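Local coordinates for RimK domain protein ATP-grasp (Sphaerobacter thermophilus, PDB 5I47) that probably binds ATP and metal ions and acts as an ATP-grasp ligase of the RimK/LysX type, with a suggested role in lysine biosynthesis, at residues E18-E23 with V255-L260. Residues are numbered along the deposited sequence; the frame is centred on the assembly and turned at random.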
# COMPACT_ATOMS: atom_id res chain seq x y z
N GLU B 18 26.51 4.74 6.91
CA GLU B 18 26.82 4.04 5.66
C GLU B 18 28.30 3.68 5.57
O GLU B 18 28.65 2.60 5.09
CB GLU B 18 26.39 4.87 4.46
CG GLU B 18 24.92 4.72 4.09
CD GLU B 18 23.98 5.30 5.14
OE1 GLU B 18 24.11 6.50 5.45
OE2 GLU B 18 23.13 4.55 5.66
N ARG B 19 29.18 4.56 6.04
CA ARG B 19 30.61 4.24 5.97
C ARG B 19 31.02 3.21 7.01
O ARG B 19 31.90 2.39 6.74
CB ARG B 19 31.44 5.52 6.10
CG ARG B 19 31.30 6.25 7.42
CD ARG B 19 31.79 7.68 7.30
NE ARG B 19 31.29 8.30 6.08
CZ ARG B 19 31.01 9.59 5.95
NH1 ARG B 19 31.17 10.41 6.99
NH2 ARG B 19 30.56 10.06 4.80
N LEU B 20 30.41 3.24 8.20
CA LEU B 20 30.63 2.17 9.17
C LEU B 20 30.27 0.81 8.59
O LEU B 20 30.98 -0.18 8.81
CB LEU B 20 29.81 2.43 10.44
CG LEU B 20 30.17 3.64 11.29
CD1 LEU B 20 29.22 3.76 12.47
CD2 LEU B 20 31.61 3.53 11.76
N LEU B 21 29.17 0.75 7.83
CA LEU B 21 28.79 -0.50 7.19
C LEU B 21 29.77 -0.90 6.09
O LEU B 21 30.02 -2.09 5.89
CB LEU B 21 27.37 -0.39 6.63
CG LEU B 21 26.26 -0.44 7.69
CD1 LEU B 21 25.03 0.32 7.23
CD2 LEU B 21 25.91 -1.89 8.01
N ILE B 22 30.33 0.08 5.38
CA ILE B 22 31.32 -0.25 4.36
C ILE B 22 32.57 -0.85 5.01
O ILE B 22 33.20 -1.75 4.44
CB ILE B 22 31.65 0.99 3.51
CG1 ILE B 22 30.42 1.42 2.72
CG2 ILE B 22 32.82 0.71 2.58
CD1 ILE B 22 30.72 2.33 1.55
N GLU B 23 32.92 -0.40 6.21
CA GLU B 23 34.02 -1.03 6.94
C GLU B 23 33.66 -2.45 7.34
O GLU B 23 34.43 -3.39 7.11
CB GLU B 23 34.38 -0.20 8.18
CG GLU B 23 34.92 1.19 7.88
CD GLU B 23 35.28 1.96 9.15
OE1 GLU B 23 35.64 1.31 10.16
OE2 GLU B 23 35.20 3.21 9.13
N VAL B 255 17.72 3.52 10.55
CA VAL B 255 18.47 4.50 9.76
C VAL B 255 19.57 5.15 10.58
O VAL B 255 20.71 5.28 10.12
CB VAL B 255 17.50 5.56 9.18
CG1 VAL B 255 18.28 6.65 8.48
CG2 VAL B 255 16.51 4.91 8.22
N ASP B 256 19.26 5.55 11.82
CA ASP B 256 20.22 6.19 12.71
C ASP B 256 20.66 5.19 13.77
O ASP B 256 19.90 4.90 14.71
CB ASP B 256 19.61 7.43 13.36
CG ASP B 256 18.76 8.24 12.41
OD1 ASP B 256 19.19 8.47 11.26
OD2 ASP B 256 17.64 8.64 12.81
N PHE B 257 21.87 4.67 13.64
CA PHE B 257 22.53 3.96 14.73
C PHE B 257 23.86 4.62 15.07
O PHE B 257 24.80 3.97 15.52
CB PHE B 257 22.70 2.47 14.42
CG PHE B 257 23.44 2.18 13.15
CD1 PHE B 257 24.82 2.00 13.16
CD2 PHE B 257 22.76 2.03 11.95
CE1 PHE B 257 25.50 1.70 12.00
CE2 PHE B 257 23.44 1.73 10.78
CZ PHE B 257 24.81 1.57 10.81
N ARG B 258 23.92 5.94 14.88
CA ARG B 258 25.12 6.71 15.19
C ARG B 258 25.41 6.69 16.68
O ARG B 258 26.52 6.34 17.11
CB ARG B 258 24.94 8.15 14.70
CG ARG B 258 26.17 8.81 14.13
CD ARG B 258 25.86 10.26 13.76
NE ARG B 258 24.69 10.36 12.89
CZ ARG B 258 24.72 10.74 11.62
NH1 ARG B 258 25.87 11.08 11.05
NH2 ARG B 258 23.60 10.80 10.91
N SER B 259 24.42 7.08 17.49
CA SER B 259 24.62 7.18 18.94
C SER B 259 25.00 5.84 19.55
O SER B 259 25.88 5.77 20.41
CB SER B 259 23.35 7.73 19.59
OG SER B 259 23.41 7.60 21.00
N LEU B 260 24.34 4.76 19.12
CA LEU B 260 24.60 3.46 19.71
C LEU B 260 25.99 2.95 19.34
O LEU B 260 26.68 2.34 20.18
CB LEU B 260 23.52 2.46 19.29
CG LEU B 260 23.46 1.18 20.13
CD1 LEU B 260 23.21 1.52 21.59
CD2 LEU B 260 22.38 0.24 19.61
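Phe257 meets Leu21 and Leu20 of helix 16-27, and the close contacts are all apolar. Leu21 comes to the far rim of the ring: its CD1 lies 3.8 Å from Phe257 CZ, at the ring edge and in the ring plane. The branch carbon follows close behind, with Leu21 CG 4.0 Å from Phe257 CZ. Leu20, one residue earlier, approaches obliquely, its CD1 4.3 Å from Phe257 CE1. The CZ and CE1 end of the ring thus meets two successive leucines, Leu21 through CZ and Leu20 through CE1. Phe257 CG sits between the backbone N and the carbonyl carbon (chi1 56°), and this carries the ring from the loop across to the helix. The backbones stay well apart, the nearest CA atoms being 9.3 Å from each other, at Leu20 and Arg258.

Polar pairs flank the apolar contact. Glu18 OE2 forms a salt bridge with Arg58, and Arg58 also donates a hydrogen bond to Val255 O. One arginine thus links the helix to the loop ahead of Phe257, and its side chain also touches Leu21 and Phe257.

Phe257 is the N-cap residue of helix 258-262, a short loop after strand 246-253. The contact joins a helix of the Rossmann-like preATP-grasp region to the C-terminal part of the ATP-grasp region. Helix 267-275 packs beside it, with Ala268 on Leu20, Ile271 on Leu21 and Val267 on Phe257.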